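Galactose-1-phosphate uridylyltransferase (PDB 6K9Z) probably transfers a uridylyl group from UDP-glucose to a hexose 1-phosphate and binds zinc. Local coordinates at residues V106-Q110 and Y121-F125; I99-T104 and V223-A227; K128-I132 and P244-I248; C235-V240 and A308-C312; S92-L96 and A227-K231. The protein carries 1 engineered substitution. All coordinates share one frame; numbering follows the deposited sequence.

Contact 1: V106-Q110 and Y121-F125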
# COMPACT_ATOMS: atom_id res chain seq x y z
N VAL A 106 -18.60 -12.82 13.87
CA VAL A 106 -17.19 -12.34 13.89
C VAL A 106 -16.82 -11.96 15.33
O VAL A 106 -15.74 -12.38 15.80
CB VAL A 106 -16.96 -11.19 12.92
CG1 VAL A 106 -15.58 -10.58 13.07
CG2 VAL A 106 -17.17 -11.66 11.50
N ALA A 107 -17.72 -11.30 16.05
CA ALA A 107 -17.43 -10.95 17.45
C ALA A 107 -17.23 -12.26 18.27
O ALA A 107 -16.34 -12.28 19.12
CB ALA A 107 -18.51 -10.07 18.00
N GLU A 108 -18.07 -13.28 18.06
CA GLU A 108 -17.97 -14.53 18.86
C GLU A 108 -16.60 -15.15 18.60
O GLU A 108 -15.97 -15.61 19.56
CB GLU A 108 -19.11 -15.51 18.56
CG GLU A 108 -20.44 -15.00 19.05
CD GLU A 108 -21.67 -15.82 18.66
OE1 GLU A 108 -21.59 -16.66 17.69
OE2 GLU A 108 -22.73 -15.60 19.31
N ALA A 109 -16.17 -15.15 17.34
CA ALA A 109 -14.84 -15.68 16.93
C ALA A 109 -13.78 -14.88 17.69
O ALA A 109 -12.80 -15.52 18.17
CB ALA A 109 -14.65 -15.60 15.44
N GLN A 110 -13.92 -13.55 17.79
CA GLN A 110 -12.89 -12.74 18.48
C GLN A 110 -12.88 -13.10 19.97
O GLN A 110 -11.79 -13.09 20.56
CB GLN A 110 -13.11 -11.25 18.26
CG GLN A 110 -12.07 -10.40 18.95
CD GLN A 110 -12.16 -8.96 18.53
OE1 GLN A 110 -12.50 -8.68 17.38
NE2 GLN A 110 -11.84 -8.05 19.45
N TYR A 121 -3.48 -10.20 17.79
CA TYR A 121 -4.33 -9.32 16.97
C TYR A 121 -5.40 -10.13 16.23
O TYR A 121 -5.12 -11.22 15.71
CB TYR A 121 -3.48 -8.47 16.00
CG TYR A 121 -4.23 -7.22 15.64
CD1 TYR A 121 -4.18 -6.11 16.45
CD2 TYR A 121 -5.03 -7.19 14.50
CE1 TYR A 121 -4.91 -4.98 16.15
CE2 TYR A 121 -5.78 -6.06 14.20
CZ TYR A 121 -5.75 -4.98 15.05
OH TYR A 121 -6.45 -3.85 14.79
N PHE A 122 -6.58 -9.55 16.15
CA PHE A 122 -7.71 -10.08 15.37
C PHE A 122 -7.94 -9.08 14.24
O PHE A 122 -8.47 -7.98 14.50
CB PHE A 122 -8.92 -10.30 16.28
CG PHE A 122 -10.10 -10.96 15.61
CD1 PHE A 122 -10.99 -10.20 14.86
CD2 PHE A 122 -10.38 -12.30 15.83
CE1 PHE A 122 -12.13 -10.79 14.31
CE2 PHE A 122 -11.53 -12.88 15.32
CZ PHE A 122 -12.43 -12.10 14.58
N LEU A 123 -7.56 -9.44 13.01
CA LEU A 123 -7.69 -8.55 11.84
C LEU A 123 -8.86 -9.05 10.97
O LEU A 123 -8.72 -10.11 10.31
CB LEU A 123 -6.41 -8.53 11.00
CG LEU A 123 -6.48 -7.63 9.76
CD1 LEU A 123 -6.53 -6.15 10.17
CD2 LEU A 123 -5.29 -7.86 8.85
N PHE A 124 -9.95 -8.29 10.92
CA PHE A 124 -11.12 -8.54 10.03
C PHE A 124 -11.02 -7.61 8.82
O PHE A 124 -10.86 -6.39 9.03
CB PHE A 124 -12.39 -8.28 10.84
CG PHE A 124 -13.66 -8.40 10.07
CD1 PHE A 124 -14.00 -9.56 9.45
CD2 PHE A 124 -14.60 -7.37 10.06
CE1 PHE A 124 -15.15 -9.68 8.71
CE2 PHE A 124 -15.79 -7.50 9.36
CZ PHE A 124 -16.06 -8.66 8.67
N PHE A 125 -11.12 -8.15 7.61
CA PHE A 125 -11.04 -7.32 6.39
C PHE A 125 -11.90 -7.93 5.30
O PHE A 125 -12.29 -9.08 5.40
CB PHE A 125 -9.60 -7.07 5.93
CG PHE A 125 -8.85 -8.28 5.48
CD1 PHE A 125 -8.24 -9.10 6.41
CD2 PHE A 125 -8.78 -8.60 4.13
CE1 PHE A 125 -7.51 -10.20 6.00
CE2 PHE A 125 -8.08 -9.72 3.72
CZ PHE A 125 -7.45 -10.53 4.64
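Gln110 and Val106, one helical turn apart, lie across from Phe122 and Phe124 of the strand, with CA atoms 6.6 Å apart for Gln110 and Phe122 and 8.1 Å for Val106 and Phe124. The segments 106-110 and 121-125 run nearly antiparallel, at 162°, with their axes 10.2 Å apart, and the alternation of the strand turns both phenylalanines toward the helix. Phe122 reaches across from the strand and touches Val106, Ala109 and Gln110. Its CG stands opposite the backbone N (chi1 -175°), which swings the ring across to the helix and beneath the side chain of Gln110. Gln110 CB sits over the middle of that ring in a CH-pi contact, 3.7 Å from the Phe122 centroid. Gln110 OE1 comes within 3.3 Å of Phe122 CD1, yet amide and ring are turned 43° apart and do not stack. The amide is fixed from outside, by hydrogen bonds of OE1 to Gln253 and of NE2 to Glu114. Val106 uses both methyls: CG1 touches Phe122 CE1 at 3.7 Å and also lies over a face of the Phe124 ring, toward its rim, while CG2 is 4.0 Å from Phe124 CE1. Replacing Phe122 by an alanine would probably open a gap between helix and strand and leave Gln110 CB without the ring face it rests on. Leu123 points the other way and packs on Ala289 of the second subunit. The arrangement is a helix laid on one face of an antiparallel sheet, part of the half-barrel fold.

Contact 2: I99-T104 and V223-A227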
# COMPACT_ATOMS: atom_id res chain seq x y z
N ILE A 99 -26.65 -8.96 8.02
CA ILE A 99 -25.38 -8.25 8.32
C ILE A 99 -25.17 -8.32 9.85
O ILE A 99 -24.05 -8.58 10.26
CB ILE A 99 -25.36 -6.82 7.77
CG1 ILE A 99 -25.62 -6.85 6.26
CG2 ILE A 99 -24.06 -6.13 8.15
CD1 ILE A 99 -25.84 -5.49 5.61
N LYS A 100 -26.23 -8.12 10.65
CA LYS A 100 -26.11 -8.24 12.12
C LYS A 100 -25.59 -9.65 12.51
O LYS A 100 -24.67 -9.76 13.35
CB LYS A 100 -27.43 -7.83 12.78
CG LYS A 100 -27.39 -7.85 14.29
CD LYS A 100 -28.75 -7.46 14.92
CE LYS A 100 -28.79 -7.48 16.45
NZ LYS A 100 -27.43 -7.32 17.05
N LYS A 101 -26.10 -10.71 11.87
CA LYS A 101 -25.65 -12.10 12.18
C LYS A 101 -24.17 -12.22 11.80
O LYS A 101 -23.44 -12.91 12.52
CB LYS A 101 -26.49 -13.14 11.44
CG LYS A 101 -27.91 -13.29 11.92
CD LYS A 101 -28.70 -14.24 11.03
CE LYS A 101 -30.18 -14.16 11.32
NZ LYS A 101 -30.91 -15.24 10.62
N ILE A 102 -23.73 -11.60 10.70
CA ILE A 102 -22.30 -11.69 10.29
C ILE A 102 -21.42 -11.05 11.39
O ILE A 102 -20.45 -11.70 11.85
CB ILE A 102 -22.01 -11.01 8.94
CG1 ILE A 102 -22.78 -11.68 7.80
CG2 ILE A 102 -20.54 -10.94 8.69
CD1 ILE A 102 -22.89 -10.78 6.58
N LEU A 103 -21.78 -9.84 11.81
CA LEU A 103 -21.00 -9.09 12.85
C LEU A 103 -20.99 -9.87 14.16
O LEU A 103 -19.93 -9.97 14.75
CB LEU A 103 -21.58 -7.68 13.00
CG LEU A 103 -21.45 -6.84 11.72
CD1 LEU A 103 -22.33 -5.59 11.77
CD2 LEU A 103 -20.02 -6.45 11.44
N THR A 104 -22.12 -10.46 14.55
CA THR A 104 -22.25 -11.25 15.79
C THR A 104 -21.33 -12.45 15.72
O THR A 104 -20.65 -12.70 16.74
CB THR A 104 -23.70 -11.67 16.04
OG1 THR A 104 -24.46 -10.47 16.18
CG2 THR A 104 -23.80 -12.48 17.31
N VAL A 223 -24.31 -3.18 17.68
CA VAL A 223 -24.06 -4.05 16.51
C VAL A 223 -25.17 -3.88 15.46
O VAL A 223 -24.87 -3.89 14.27
CB VAL A 223 -23.85 -5.50 16.95
CG1 VAL A 223 -23.81 -6.45 15.75
CG2 VAL A 223 -22.56 -5.57 17.75
N ALA A 224 -26.43 -3.78 15.87
CA ALA A 224 -27.55 -3.52 14.95
C ALA A 224 -27.30 -2.19 14.23
O ALA A 224 -27.42 -2.15 12.99
CB ALA A 224 -28.86 -3.51 15.69
N ASP A 225 -26.85 -1.17 14.94
CA ASP A 225 -26.64 0.17 14.32
C ASP A 225 -25.40 0.10 13.40
O ASP A 225 -25.37 0.83 12.40
CB ASP A 225 -26.57 1.23 15.41
CG ASP A 225 -27.92 1.70 15.93
OD1 ASP A 225 -28.95 1.35 15.29
OD2 ASP A 225 -27.93 2.30 17.01
N LEU A 226 -24.40 -0.70 13.76
CA LEU A 226 -23.22 -0.98 12.89
C LEU A 226 -23.68 -1.60 11.57
O LEU A 226 -23.22 -1.13 10.49
CB LEU A 226 -22.20 -1.88 13.59
CG LEU A 226 -20.98 -2.24 12.74
CD1 LEU A 226 -20.34 -0.94 12.17
CD2 LEU A 226 -20.00 -3.06 13.55
N ALA A 227 -24.50 -2.66 11.63
CA ALA A 227 -25.01 -3.30 10.41
C ALA A 227 -25.64 -2.22 9.51
O ALA A 227 -25.40 -2.21 8.30
CB ALA A 227 -25.96 -4.39 10.73
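Leu103 and Ala227 form the centre of the apolar packing between two helices that pass at 122°, with the axes of their segments 8.7 Å apart. Leu103 places CD1 against the second helix, 3.6 Å from Ala227 N and 3.7 Å from Leu226 CG, while its CB meets Val223 CG1 at 3.7 Å. The small side chain of Ala227 lets the backbones come close: its CB is 3.6 Å from Ile99 CG2 and 3.7 Å from Lys100 N. Ile99 presents this methyl because CG2 is the branch turned from the nitrogen, with CG1 on the other side (chi1 -56°).

The long-chain contact belongs to Lys100. Its stem is extended as far as CE and crosses Val223 at about a right angle, with a turn at the last torsion; CD lies 4.0 Å from Ala224 CB and the terminal nitrogen near Val223 CG1. The charge itself is answered by a salt bridge to Asp220, one turn before Val223, so the methylenes pack on the helix while the ammonium pairs with the acid.

Among hydrogen bonds, Thr104 OG1 donates to Lys100 O at 2.9 Å from above the carbonyl plane. That oxygen also accepts the regular helical bond from Thr104 N, so two donors of one residue grip it.

The pair joins helix 96-114 of the N-terminal half to helix 220-240 of the C-terminal half. Beyond the interface Leu103 also touches Leu230 one turn on, Leu226 reaches Trp190 on strand 190-193, and Ile102, at the back of the first helix, packs on Val45, Glu82 and Leu91.

Contact 3: K128-I132 and P244-I248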
# COMPACT_ATOMS: atom_id res chain seq x y z
N LYS A 128 -13.47 -6.47 -2.18
CA LYS A 128 -14.67 -6.63 -3.03
C LYS A 128 -14.34 -6.12 -4.42
O LYS A 128 -13.88 -4.99 -4.55
CB LYS A 128 -15.84 -5.85 -2.41
CG LYS A 128 -17.17 -6.09 -3.10
CD LYS A 128 -17.45 -5.23 -4.32
CE LYS A 128 -18.86 -5.44 -4.84
NZ LYS A 128 -19.25 -4.35 -5.77
N GLY A 129 -14.51 -6.98 -5.42
CA GLY A 129 -14.38 -6.56 -6.82
C GLY A 129 -13.34 -7.37 -7.57
O GLY A 129 -12.19 -7.50 -7.12
N LYS A 130 -13.70 -7.85 -8.74
CA LYS A 130 -12.73 -8.56 -9.62
C LYS A 130 -11.53 -7.62 -9.90
O LYS A 130 -10.38 -8.12 -10.04
CB LYS A 130 -13.45 -8.99 -10.90
CG LYS A 130 -14.47 -10.10 -10.67
CD LYS A 130 -15.30 -10.50 -11.89
CE LYS A 130 -16.47 -11.41 -11.51
NZ LYS A 130 -17.04 -12.10 -12.69
N GLU A 131 -11.78 -6.31 -10.00
CA GLU A 131 -10.73 -5.34 -10.42
C GLU A 131 -9.61 -5.23 -9.39
O GLU A 131 -8.55 -4.73 -9.81
CB GLU A 131 -11.33 -3.96 -10.72
CG GLU A 131 -12.03 -3.91 -12.04
CD GLU A 131 -12.82 -2.65 -12.25
OE1 GLU A 131 -13.83 -2.53 -11.60
OE2 GLU A 131 -12.39 -1.79 -13.08
N ILE A 132 -9.80 -5.69 -8.14
CA ILE A 132 -8.78 -5.69 -7.04
C ILE A 132 -8.44 -7.13 -6.61
O ILE A 132 -7.86 -7.30 -5.55
CB ILE A 132 -9.16 -4.75 -5.89
CG1 ILE A 132 -10.40 -5.24 -5.14
CG2 ILE A 132 -9.26 -3.32 -6.43
CD1 ILE A 132 -10.46 -4.79 -3.72
N PRO A 244 -21.32 -0.45 -9.60
CA PRO A 244 -20.68 -0.90 -8.37
C PRO A 244 -19.18 -0.62 -8.41
O PRO A 244 -18.56 -0.72 -9.44
CB PRO A 244 -20.96 -2.40 -8.29
CG PRO A 244 -22.20 -2.53 -9.16
CD PRO A 244 -21.96 -1.57 -10.31
N MET A 245 -18.67 -0.22 -7.26
CA MET A 245 -17.26 0.18 -7.06
C MET A 245 -16.54 -0.93 -6.29
O MET A 245 -17.01 -1.38 -5.23
CB MET A 245 -17.24 1.45 -6.19
CG MET A 245 -15.94 2.06 -6.14
SD MET A 245 -15.88 3.48 -5.08
CE MET A 245 -17.06 4.59 -5.83
N PRO A 246 -15.36 -1.35 -6.74
CA PRO A 246 -14.53 -2.23 -5.93
C PRO A 246 -14.11 -1.46 -4.69
O PRO A 246 -13.85 -0.22 -4.72
CB PRO A 246 -13.34 -2.59 -6.82
CG PRO A 246 -13.32 -1.47 -7.85
CD PRO A 246 -14.74 -0.99 -8.02
N TYR A 247 -13.99 -2.17 -3.58
CA TYR A 247 -13.54 -1.50 -2.34
C TYR A 247 -12.84 -2.51 -1.43
O TYR A 247 -12.97 -3.77 -1.61
CB TYR A 247 -14.71 -0.86 -1.58
CG TYR A 247 -15.71 -1.83 -1.02
CD1 TYR A 247 -15.48 -2.43 0.19
CD2 TYR A 247 -16.85 -2.16 -1.72
CE1 TYR A 247 -16.36 -3.36 0.73
CE2 TYR A 247 -17.75 -3.09 -1.20
CZ TYR A 247 -17.48 -3.70 0.01
OH TYR A 247 -18.31 -4.65 0.52
N ILE A 248 -12.17 -1.92 -0.45
CA ILE A 248 -11.45 -2.60 0.64
C ILE A 248 -12.10 -2.10 1.92
O ILE A 248 -12.32 -0.90 2.04
CB ILE A 248 -9.98 -2.25 0.59
CG1 ILE A 248 -9.35 -2.87 -0.67
CG2 ILE A 248 -9.29 -2.66 1.87
CD1 ILE A 248 -8.27 -2.05 -1.26
O HOH W 1 -19.60 -1.50 -4.66
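Lys128 lays its CB over one face of the Tyr247 ring, 3.7 Å from the centroid and displaced toward the rim, in a CH-pi contact. A bend at chi2 (-85°) then carries the chain away past CE2 of the ring, so that NZ ends 3.6 Å from Pro244 CB. There Lys128 NZ donates to a water at 3.1 Å, and that water donates to Met245 O at 2.7 Å; Asp89 supplies the salt bridge. The phenol OH of Tyr247 is hydrogen-bonded to Asp90. Beneath the side chains, Lys128 and Tyr247 form an antiparallel hydrogen-bonded pair: Lys128 N gives to Tyr247 O at 2.8 Å, and Tyr247 N to Lys128 O at 3.0 Å. This pair lies on the seam where strand 121-128 of the N-terminal half meets strand 247-252 of the C-terminal half in one continuous antiparallel sheet. Just past it the chain turns at Gly129, whose backbone angles suit only a residue without a side chain; a CB there would also collide with the ring of Pro246. After the turn Ile132 returns to the strand, its CD1 3.4 Å from Tyr247 O and 3.8 Å from Ile248 CG1. Glu131 OE1 lies by Pro246 CG and is hydrogen-bonded to Tyr273.

Contact 4: C235-V240 and A308-C312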
# COMPACT_ATOMS: atom_id res chain seq x y z
N CYS A 235 -23.90 0.86 0.27
CA CYS A 235 -24.96 1.14 -0.73
C CYS A 235 -24.61 2.44 -1.47
O CYS A 235 -24.67 2.47 -2.71
CB CYS A 235 -26.32 1.18 -0.07
SG CYS A 235 -27.66 1.70 -1.16
N ALA A 236 -24.20 3.47 -0.75
CA ALA A 236 -23.85 4.77 -1.36
C ALA A 236 -22.67 4.59 -2.32
O ALA A 236 -22.70 5.15 -3.41
CB ALA A 236 -23.52 5.76 -0.30
N LEU A 237 -21.67 3.80 -1.94
CA LEU A 237 -20.45 3.62 -2.77
C LEU A 237 -20.87 2.91 -4.04
O LEU A 237 -20.29 3.25 -5.08
CB LEU A 237 -19.35 2.86 -2.03
CG LEU A 237 -18.73 3.67 -0.90
CD1 LEU A 237 -17.59 2.92 -0.22
CD2 LEU A 237 -18.21 5.00 -1.41
N LYS A 238 -21.84 2.00 -3.95
CA LYS A 238 -22.27 1.13 -5.07
C LYS A 238 -22.81 2.00 -6.19
O LYS A 238 -22.73 1.58 -7.36
CB LYS A 238 -23.30 0.11 -4.60
CG LYS A 238 -23.25 -1.24 -5.28
CD LYS A 238 -24.25 -2.22 -4.68
CE LYS A 238 -24.27 -3.55 -5.40
NZ LYS A 238 -25.64 -4.02 -5.66
N GLN A 239 -23.39 3.17 -5.86
CA GLN A 239 -23.98 4.02 -6.93
C GLN A 239 -23.31 5.40 -7.09
O GLN A 239 -23.56 6.04 -8.12
CB GLN A 239 -25.47 4.27 -6.70
CG GLN A 239 -26.09 3.44 -5.59
CD GLN A 239 -27.40 4.04 -5.12
OE1 GLN A 239 -28.22 4.50 -5.92
NE2 GLN A 239 -27.60 4.06 -3.82
N VAL A 240 -22.49 5.85 -6.14
CA VAL A 240 -21.93 7.23 -6.26
C VAL A 240 -21.26 7.37 -7.63
O VAL A 240 -21.31 8.45 -8.16
CB VAL A 240 -20.97 7.59 -5.11
CG1 VAL A 240 -19.74 6.70 -5.09
CG2 VAL A 240 -20.58 9.06 -5.16
N ALA A 308 -25.44 10.69 -2.86
CA ALA A 308 -25.76 9.34 -3.38
C ALA A 308 -26.45 8.52 -2.28
O ALA A 308 -27.37 7.73 -2.58
CB ALA A 308 -24.52 8.60 -3.87
N LEU A 309 -25.98 8.70 -1.05
CA LEU A 309 -26.38 7.92 0.13
C LEU A 309 -27.84 8.19 0.45
O LEU A 309 -28.48 7.29 1.01
CB LEU A 309 -25.47 8.33 1.29
CG LEU A 309 -25.59 7.47 2.54
CD1 LEU A 309 -24.23 7.33 3.21
CD2 LEU A 309 -26.63 8.03 3.50
N GLN A 310 -28.36 9.37 0.10
CA GLN A 310 -29.79 9.74 0.35
C GLN A 310 -30.70 8.71 -0.31
O GLN A 310 -31.79 8.43 0.26
CB GLN A 310 -30.15 11.13 -0.19
CG GLN A 310 -29.37 12.25 0.50
CD GLN A 310 -29.24 12.13 2.00
OE1 GLN A 310 -30.17 12.48 2.74
NE2 GLN A 310 -28.08 11.69 2.50
N LYS A 311 -30.28 8.12 -1.43
CA LYS A 311 -31.13 7.15 -2.18
C LYS A 311 -31.11 5.79 -1.47
O LYS A 311 -32.03 4.99 -1.77
CB LYS A 311 -30.66 7.07 -3.64
CG LYS A 311 -30.51 8.42 -4.34
CD LYS A 311 -29.82 8.36 -5.71
CE LYS A 311 -30.54 7.48 -6.72
NZ LYS A 311 -32.02 7.64 -6.70
N CYS A 312 -30.21 5.55 -0.49
CA CYS A 312 -30.13 4.27 0.29
C CYS A 312 -30.95 4.33 1.60
O CYS A 312 -31.00 3.29 2.31
CB CYS A 312 -28.69 3.95 0.63
SG CYS A 312 -27.70 3.79 -0.89
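Cys235 and Cys312 point their side chains at each other and close a disulfide, SG to SG 2.1 Å, with a left-handed twist about the bond (chi3 -83°). The two sulfurs arrive differently: Cys235 SG trails away from its own nitrogen (chi1 173°), whereas Cys312 SG lies beside its own. One residue on, Ala236 aims its CB at the flank of Leu309, 3.6 Å from Leu309 CB, and the CA atoms of this pair are 4.3 Å apart. Farther along, Ala308 CB rests against the root of Val240, 3.8 Å from Val240 CA and 3.9 Å from Val240 CB. Two alanines, one from each side, thus let helix 220-240 and the end of helix 298-309 approach closely, and the disulfide ties the C-terminal part of the chain to that helix. Such a crosslink is consistent with a protein of a hyperthermophile. Gln239 extends between Cys312 and Lys311, its amide oxygen OE1 3.9 Å from Lys311 CE, where the two side chains pass at a slant. Its amide is doubtful in detail, for chi1 is nearly eclipsed (-9°) and the modelled NE2 lies too near the Cys312 sulfur. An alanine in place of Gln239 would probably leave Lys311 CE and CD without the neighbour they lie against. Leu309, beyond Ala236, packs on Val184 and Phe185 of strand 183-186, and Lys238, on another side of its helix, is salt-bridged to Asp93.

Contact 5: S92-L96 and A227-K231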
# COMPACT_ATOMS: atom_id res chain seq x y z
N SER A 92 -23.75 -5.01 1.12
CA SER A 92 -24.83 -4.00 1.22
C SER A 92 -26.14 -4.50 0.61
O SER A 92 -27.20 -3.90 0.92
CB SER A 92 -24.42 -2.66 0.64
OG SER A 92 -24.30 -2.69 -0.77
N ASP A 93 -26.13 -5.58 -0.17
CA ASP A 93 -27.38 -6.14 -0.76
C ASP A 93 -28.07 -7.08 0.23
O ASP A 93 -29.23 -7.42 -0.00
CB ASP A 93 -27.09 -6.81 -2.08
CG ASP A 93 -26.58 -5.82 -3.10
OD1 ASP A 93 -27.34 -4.88 -3.42
OD2 ASP A 93 -25.44 -5.98 -3.58
N LEU A 94 -27.42 -7.42 1.32
CA LEU A 94 -28.01 -8.35 2.32
C LEU A 94 -28.91 -7.58 3.28
O LEU A 94 -28.65 -6.41 3.61
CB LEU A 94 -26.89 -9.05 3.09
CG LEU A 94 -26.03 -10.02 2.26
CD1 LEU A 94 -24.82 -10.46 3.08
CD2 LEU A 94 -26.84 -11.21 1.76
N PRO A 95 -29.96 -8.22 3.82
CA PRO A 95 -30.83 -7.57 4.78
C PRO A 95 -30.04 -7.19 6.04
O PRO A 95 -29.10 -7.90 6.39
CB PRO A 95 -31.89 -8.62 5.14
CG PRO A 95 -31.75 -9.73 4.13
CD PRO A 95 -30.40 -9.58 3.49
N LEU A 96 -30.48 -6.11 6.69
CA LEU A 96 -29.88 -5.65 7.97
C LEU A 96 -29.69 -6.83 8.92
O LEU A 96 -28.60 -6.89 9.53
CB LEU A 96 -30.78 -4.59 8.59
CG LEU A 96 -30.72 -3.23 7.93
CD1 LEU A 96 -31.86 -2.32 8.44
CD2 LEU A 96 -29.35 -2.62 8.19
N ALA A 227 -24.50 -2.66 11.63
CA ALA A 227 -25.01 -3.30 10.41
C ALA A 227 -25.64 -2.22 9.51
O ALA A 227 -25.40 -2.21 8.30
CB ALA A 227 -25.96 -4.39 10.73
N GLU A 228 -26.40 -1.29 10.09
CA GLU A 228 -27.08 -0.23 9.30
C GLU A 228 -26.03 0.69 8.67
O GLU A 228 -26.11 1.00 7.43
CB GLU A 228 -28.08 0.51 10.15
CG GLU A 228 -28.75 1.66 9.41
CD GLU A 228 -29.84 2.31 10.22
OE1 GLU A 228 -29.52 3.10 11.11
OE2 GLU A 228 -31.00 1.93 10.04
N ALA A 229 -25.05 1.13 9.46
CA ALA A 229 -24.04 2.07 8.96
C ALA A 229 -23.26 1.42 7.82
O ALA A 229 -22.97 2.09 6.81
CB ALA A 229 -23.14 2.55 10.07
N LEU A 230 -22.89 0.15 7.96
CA LEU A 230 -22.18 -0.59 6.90
C LEU A 230 -23.08 -0.72 5.67
O LEU A 230 -22.64 -0.40 4.56
CB LEU A 230 -21.76 -1.96 7.41
CG LEU A 230 -20.59 -1.94 8.39
CD1 LEU A 230 -20.35 -3.32 9.01
CD2 LEU A 230 -19.35 -1.46 7.66
N LYS A 231 -24.31 -1.14 5.84
CA LYS A 231 -25.22 -1.34 4.70
C LYS A 231 -25.37 -0.02 3.95
O LYS A 231 -25.30 -0.02 2.70
CB LYS A 231 -26.56 -1.88 5.19
CG LYS A 231 -27.56 -2.14 4.09
CD LYS A 231 -28.83 -2.87 4.57
CE LYS A 231 -29.90 -2.96 3.51
NZ LYS A 231 -29.50 -3.86 2.42
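Lys231 sends its ammonium into the loop at 92-96, where NZ donates to two backbone carbonyls, Ser92 O at 2.7 Å and Leu94 O at 2.9 Å. The chain leaves extended and bends only at its last torsion (chi4 69°), which turns NZ in between the two oxygens. Neither is met squarely: NZ is tilted 31° from the Ser92 carbonyl plane and stands well above that of Leu94, 50° out of it. Two loop acceptors are thereby satisfied by one charged donor, and the loop is held by the carbonyls of the residues that flank Asp93. The carboxylate of Asp93 does not reach this lysine; its OD2 is salt-bridged to Lys238 two turns along the same helix. Ser92 turns its hydroxyl to Asp90 OD2, and its CB rests 3.5 Å from Lys231 O.

Apolar contact comes from Leu96, whose CD2 lies 3.5 Å from Glu228 CA and 3.7 Å from Lys231 CD, its side chain running at about a right angle to that of Lys231. Leu96 O also packs on Ala227 CB at 3.8 Å. The acid of Glu228 reaches past this patch, its OE1 hydrogen-bonded to Asn187.

Pro95 is at the N-cap position of helix 96-114, and the carbonyls bonded by Lys231 belong to the loop just before it. The result is a lysine bonded to two main-chain carbonyls, joining a loop of the N-terminal half to helix 220-240 of the C-terminal half, with the side chain of Leu94 about 8 Å from that of the zinc ligand His138.

Overall arrangement
Helix 220-240 is the common thread: contacts 2, 5 and 4 follow one another along it. Contacts 2 and 5 share Ala227, their centres about 8 Å apart; that of contact 4 is about 12 Å from that of contact 5. Helix 96-114 carries contacts 1 and 2 (centres about 13 Å apart). Contacts 1 and 3 use strand 121-128, their centres about 22 Å apart. Along the chain, contact 1 closes between the ends of contacts 2 and 5, contact 3 alternates with 2, 4 and 5, and contact 4 opens last. Contacts 2, 3 and 5 join the N-terminal and C-terminal halves into one body; contact 1 stays in the former, contact 4 in the latter.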